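PDB 1ZB7: neurotoxin, which cleaves synaptobrevins in the host cytosol as a zinc endopeptidase, the light chain of a botulinum neurotoxin, hydrolysing an Ala-Ala bond in VAMP2. Local coordinates for residues Leu119-Thr124 with Val133-Ile138; Asp41-Val46 with Asp110-Ala115. All blocks are in the same frame, centred on the assembly; numbering follows the deposited sequence.

Interaction 1 of 2, residues Leu119-Thr124 with Val133-Ile138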
loop_
_atom_site.group_PDB
_atom_site.type_symbol
_atom_site.label_atom_id
_atom_site.label_comp_id
_atom_site.label_asym_id
_atom_site.label_seq_id
_atom_site.Cartn_x
_atom_site.Cartn_y
_atom_site.Cartn_z
ATOM N N LEU A 119 17.148 -31.126 -10.747
ATOM C CA LEU A 119 17.573 -31.501 -12.128
ATOM C C LEU A 119 16.407 -31.759 -13.098
ATOM O O LEU A 119 16.147 -32.866 -13.510
ATOM C CB LEU A 119 18.534 -32.675 -12.073
ATOM C CG LEU A 119 19.680 -32.583 -11.091
ATOM C CD1 LEU A 119 20.577 -33.719 -11.229
ATOM C CD2 LEU A 119 20.529 -31.249 -11.241
ATOM N N GLY A 120 15.693 -30.709 -13.453
ATOM C CA GLY A 120 14.589 -30.809 -14.379
ATOM C C GLY A 120 13.618 -29.661 -14.221
ATOM O O GLY A 120 13.838 -28.759 -13.468
ATOM N N ASN A 121 12.494 -29.739 -14.918
ATOM C CA ASN A 121 11.420 -28.732 -14.890
ATOM C C ASN A 121 10.216 -29.410 -15.492
ATOM O O ASN A 121 10.307 -30.537 -15.830
ATOM C CB ASN A 121 11.759 -27.444 -15.651
ATOM C CG ASN A 121 12.281 -27.681 -17.056
ATOM O OD1 ASN A 121 11.640 -28.314 -17.862
ATOM N ND2 ASN A 121 13.414 -27.082 -17.370
ATOM N N ALA A 122 9.094 -28.700 -15.573
ATOM C CA ALA A 122 7.824 -29.233 -16.078
ATOM C C ALA A 122 7.949 -29.961 -17.376
ATOM O O ALA A 122 7.178 -30.830 -17.629
ATOM C CB ALA A 122 6.777 -28.060 -16.261
ATOM N N SER A 123 8.915 -29.629 -18.212
ATOM C CA SER A 123 9.025 -30.260 -19.518
ATOM C C SER A 123 10.010 -31.384 -19.549
ATOM O O SER A 123 10.236 -31.979 -20.607
ATOM C CB SER A 123 9.533 -29.207 -20.490
ATOM O OG SER A 123 10.893 -28.932 -20.134
ATOM N N THR A 124 10.668 -31.690 -18.427
ATOM C CA THR A 124 11.536 -32.881 -18.432
ATOM C C THR A 124 10.747 -34.098 -18.026
ATOM O O THR A 124 9.887 -33.990 -17.177
ATOM C CB THR A 124 12.827 -32.667 -17.590
ATOM O OG1 THR A 124 12.487 -32.307 -16.255
ATOM C CG2 THR A 124 13.624 -31.490 -18.174
ATOM N N VAL A 133 19.633 -28.278 -18.492
ATOM C CA VAL A 133 18.522 -27.397 -18.755
ATOM C C VAL A 133 18.791 -26.033 -18.119
ATOM O O VAL A 133 19.543 -25.943 -17.138
ATOM C CB VAL A 133 17.192 -27.968 -18.251
ATOM C CG1 VAL A 133 16.831 -29.213 -19.055
ATOM C CG2 VAL A 133 17.202 -28.209 -16.752
ATOM N N ALA A 134 18.090 -25.016 -18.629
ATOM C CA ALA A 134 18.464 -23.618 -18.412
ATOM C C ALA A 134 18.226 -23.191 -16.981
ATOM O O ALA A 134 18.962 -22.337 -16.491
ATOM C CB ALA A 134 17.709 -22.700 -19.390
ATOM N N ASN A 135 17.273 -23.831 -16.286
ATOM C CA ASN A 135 17.110 -23.539 -14.850
ATOM C C ASN A 135 18.190 -24.167 -13.941
ATOM O O ASN A 135 18.195 -23.925 -12.715
ATOM C CB ASN A 135 15.695 -23.916 -14.313
ATOM C CG ASN A 135 15.287 -25.334 -14.574
ATOM O OD1 ASN A 135 15.211 -25.774 -15.738
ATOM N ND2 ASN A 135 14.916 -26.069 -13.494
ATOM N N VAL A 136 19.031 -25.031 -14.510
ATOM C CA VAL A 136 19.993 -25.752 -13.732
ATOM C C VAL A 136 21.488 -25.348 -14.004
ATOM O O VAL A 136 22.247 -25.126 -13.046
ATOM C CB VAL A 136 19.816 -27.312 -13.864
ATOM C CG1 VAL A 136 20.998 -28.024 -13.221
ATOM C CG2 VAL A 136 18.515 -27.808 -13.178
ATOM N N SER A 137 21.848 -25.331 -15.287
ATOM C CA SER A 137 23.216 -25.276 -15.833
ATOM C C SER A 137 23.485 -24.062 -16.772
ATOM O O SER A 137 22.632 -23.653 -17.570
ATOM C CB SER A 137 23.586 -26.530 -16.630
ATOM O OG SER A 137 23.653 -27.731 -15.790
ATOM N N ILE A 138 24.688 -23.513 -16.622
ATOM C CA ILE A 138 25.319 -22.533 -17.521
ATOM C C ILE A 138 26.568 -23.129 -18.143
ATOM O O ILE A 138 27.012 -24.217 -17.789
ATOM C CB ILE A 138 25.691 -21.217 -16.749
ATOM C CG1 ILE A 138 26.696 -21.437 -15.597
ATOM C CG2 ILE A 138 24.422 -20.642 -16.163
ATOM C CD1 ILE A 138 27.295 -20.091 -15.052
#

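Interaction 2 of 2, residues Asp41-Val46 with Asp110-Ala115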
loop_
_atom_site.group_PDB
_atom_site.type_symbol
_atom_site.label_atom_id
_atom_site.label_comp_id
_atom_site.label_asym_id
_atom_site.label_seq_id
_atom_site.Cartn_x
_atom_site.Cartn_y
_atom_site.Cartn_z
ATOM N N ASP A 41 30.621 -21.798 -1.862
ATOM C CA ASP A 41 30.014 -22.853 -2.697
ATOM C C ASP A 41 28.633 -22.493 -3.330
ATOM O O ASP A 41 27.718 -22.035 -2.657
ATOM C CB ASP A 41 29.961 -24.164 -1.951
ATOM C CG ASP A 41 31.423 -24.713 -1.699
ATOM O OD1 ASP A 41 32.147 -25.244 -2.688
ATOM O OD2 ASP A 41 31.828 -24.507 -0.523
ATOM N N ARG A 42 28.585 -22.677 -4.635
ATOM C CA ARG A 42 27.437 -22.467 -5.447
ATOM C C ARG A 42 27.011 -20.988 -5.665
ATOM O O ARG A 42 26.049 -20.750 -6.321
ATOM C CB ARG A 42 26.308 -23.365 -4.915
ATOM C CG ARG A 42 26.766 -24.841 -5.120
ATOM C CD ARG A 42 25.636 -25.728 -5.256
ATOM N NE ARG A 42 25.813 -26.699 -6.338
ATOM C CZ ARG A 42 25.049 -26.843 -7.448
ATOM N NH1 ARG A 42 23.972 -26.043 -7.844
ATOM N NH2 ARG A 42 25.397 -27.857 -8.205
ATOM N N ILE A 43 27.828 -20.064 -5.175
ATOM C CA ILE A 43 27.581 -18.605 -5.221
ATOM C C ILE A 43 28.780 -17.850 -5.864
ATOM O O ILE A 43 29.909 -17.855 -5.338
ATOM C CB ILE A 43 27.322 -18.054 -3.798
ATOM C CG1 ILE A 43 26.209 -18.835 -3.097
ATOM C CG2 ILE A 43 27.022 -16.600 -3.881
ATOM C CD1 ILE A 43 25.857 -18.280 -1.668
ATOM N N TRP A 44 28.494 -17.210 -6.977
ATOM C CA TRP A 44 29.450 -16.598 -7.840
ATOM C C TRP A 44 29.201 -15.069 -7.888
ATOM O O TRP A 44 28.060 -14.636 -7.917
ATOM C CB TRP A 44 29.311 -17.175 -9.256
ATOM C CG TRP A 44 29.706 -18.617 -9.293
ATOM C CD1 TRP A 44 28.889 -19.775 -8.969
ATOM C CD2 TRP A 44 30.964 -19.151 -9.669
ATOM N NE1 TRP A 44 29.595 -20.867 -9.157
ATOM C CE2 TRP A 44 30.853 -20.570 -9.582
ATOM C CE3 TRP A 44 32.164 -18.586 -10.083
ATOM C CZ2 TRP A 44 31.911 -21.420 -9.851
ATOM C CZ3 TRP A 44 33.244 -19.420 -10.316
ATOM C CH2 TRP A 44 33.111 -20.829 -10.233
ATOM N N ILE A 45 30.293 -14.291 -7.839
ATOM C CA ILE A 45 30.301 -12.861 -8.162
ATOM C C ILE A 45 30.894 -12.624 -9.569
ATOM O O ILE A 45 31.951 -13.049 -9.896
ATOM C CB ILE A 45 31.095 -12.048 -7.164
ATOM C CG1 ILE A 45 30.725 -12.401 -5.728
ATOM C CG2 ILE A 45 30.935 -10.564 -7.431
ATOM C CD1 ILE A 45 29.254 -12.286 -5.385
ATOM N N VAL A 46 30.144 -11.926 -10.365
ATOM C CA VAL A 46 30.513 -11.477 -11.686
ATOM C C VAL A 46 30.513 -9.928 -11.661
ATOM O O VAL A 46 29.467 -9.303 -11.749
ATOM C CB VAL A 46 29.595 -11.989 -12.781
ATOM C CG1 VAL A 46 30.147 -11.661 -14.143
ATOM C CG2 VAL A 46 29.421 -13.526 -12.703
ATOM N N ASP A 110 23.862 -20.859 4.668
ATOM C CA ASP A 110 23.858 -22.332 4.650
ATOM C C ASP A 110 22.690 -22.923 3.844
ATOM O O ASP A 110 22.858 -23.838 3.051
ATOM C CB ASP A 110 23.725 -22.898 6.068
ATOM C CG ASP A 110 24.993 -22.756 6.918
ATOM O OD1 ASP A 110 26.102 -22.710 6.349
ATOM O OD2 ASP A 110 24.872 -22.755 8.180
ATOM N N MET A 111 21.502 -22.390 4.082
ATOM C CA MET A 111 20.304 -22.809 3.344
ATOM C C MET A 111 20.342 -22.534 1.845
ATOM O O MET A 111 19.935 -23.362 1.090
ATOM C CB MET A 111 19.063 -22.178 3.936
ATOM C CG MET A 111 18.866 -22.532 5.386
ATOM S SD MET A 111 17.137 -22.496 5.866
ATOM C CE MET A 111 16.525 -23.980 5.034
ATOM N N ILE A 112 20.924 -21.414 1.421
ATOM C CA ILE A 112 21.104 -21.131 -0.013
ATOM C C ILE A 112 22.055 -22.108 -0.679
ATOM O O ILE A 112 21.753 -22.629 -1.729
ATOM C CB ILE A 112 21.501 -19.599 -0.229
ATOM C CG1 ILE A 112 20.248 -18.715 0.044
ATOM C CG2 ILE A 112 22.100 -19.361 -1.560
ATOM C CD1 ILE A 112 20.527 -17.241 0.197
ATOM N N VAL A 113 23.212 -22.338 -0.068
ATOM C CA VAL A 113 24.211 -23.301 -0.514
ATOM C C VAL A 113 23.638 -24.680 -0.682
ATOM O O VAL A 113 23.841 -25.339 -1.707
ATOM C CB VAL A 113 25.404 -23.359 0.476
ATOM C CG1 VAL A 113 26.415 -24.549 0.131
ATOM C CG2 VAL A 113 26.139 -22.079 0.385
ATOM N N ASP A 114 22.892 -25.123 0.307
ATOM C CA ASP A 114 22.228 -26.395 0.184
ATOM C C ASP A 114 21.042 -26.524 -0.769
ATOM O O ASP A 114 20.601 -27.692 -1.045
ATOM C CB ASP A 114 21.792 -26.889 1.595
ATOM C CG ASP A 114 22.961 -27.309 2.432
ATOM O OD1 ASP A 114 24.152 -27.391 1.919
ATOM O OD2 ASP A 114 22.694 -27.536 3.633
ATOM N N ALA A 115 20.451 -25.423 -1.222
ATOM C CA ALA A 115 19.166 -25.479 -1.945
ATOM C C ALA A 115 19.362 -25.560 -3.433
ATOM O O ALA A 115 18.885 -24.747 -4.196
ATOM C CB ALA A 115 18.261 -24.343 -1.573
#

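Interaction 1 of 2, residues Leu119-Thr124 with Val133-Ile138
The carboxamide of Asn-135 joins the two loops by giving with one end and taking with the other. Its ND2 donates to the backbone O of Gly-120 at 2.9 Å, nearly straight at 168°; Gly-120 O lies in the amide plane of Asn-135, but the donor comes in from above the plane of the Gly-120 carbonyl. Its OD1 accepts from Asn-121 ND2 at 2.8 Å, and the two amide planes stand 42° apart. With chi1 at 50°, the amide of Asn-121 can offer ND2 to Asn-135 while OD1 turns to the N-H of Ser-123, which meets a lone pair in the carbonyl plane at 3.0 Å, an Asx turn inside the type I turn 121-124. The O of Asn-121 is gripped twice by Thr-124, through the backbone N and through OG1. Apolar contacts border the amides: Leu-119 CD2 meets Val-136 CG1 at 3.8 Å, and Thr-124 CG2 meets Val-133 CG1 at 4.0 Å. Arg-302 of helix 282-303 binds the O of Thr-124, and Arg-190 that of Ala-134. Met-155 of outermost strand 150-155 packs on Leu-119 and on Val-136, just before strand 137-142, its neighbour in the mixed sheet.

Interaction 2 of 2, residues Asp41-Val46 with Asp110-Ala115
Val-113 sets its two methyls against the turn at Asp-41. CG2 lies 3.4 Å from the backbone O of Asp-41, while CG1, anti to the backbone N of the valine (chi1 172°), touches Asp-41 CB at 4.1 Å. The Asp-41 carboxylate turns off from the helix; CB and the backbone carbonyl make the contact. Two residues on, Ile-43 points its CB toward the helix and extends its chain, chi2 being -177°, until CD1 rests on Ile-112 CG2 at 3.9 Å; the two isoleucine side chains cross at about a right angle. The same CD1 lies 4.3 Å from Val-113 CG2, and the end of Ile-43 thereby meets branches of two consecutive helical residues. This is the last turn of helix 103-114 packing on the start of strand 43-46, an inner strand of the large mixed sheet of the M27 zinc protease fold. Beyond it, Ile-112 also packs on Leu-232 and Leu-236 of helix 224-239, and its side chain is about 13 Å from the zinc ion. Arg-42 passes the helix end with its aliphatic part, CD 4.0 Å from Val-113 O, and the bent chain carries the guanidinium on to Asn-157, whose OD1 is hydrogen-bonded to NH1. The ND2 of that same asparagine donates to the O of Ile-112, bridging the arginine and the helix terminus.

Interaction 2 closes before interaction 1 opens: the last turn of helix 103-114 packs on the start of strand 43-46, and a few residues later the chain, still in the loop before strand 128-129, forms the 119-124 side of interaction 1. Their centres are about 18 Å apart, and apart from this adjoining stretch of sequence the two do not touch. Both reach the same mixed sheet, in which strands 19-23 and 34-38 separate strand 137-142 from strand 43-46. Interaction 2 lies nearer the middle of the chain, about 10 Å from its centre against 19 Å for interaction 1. The chain thus meets one sheet twice in succession, at the helix end and in the following loop, within the zinc protease light chain.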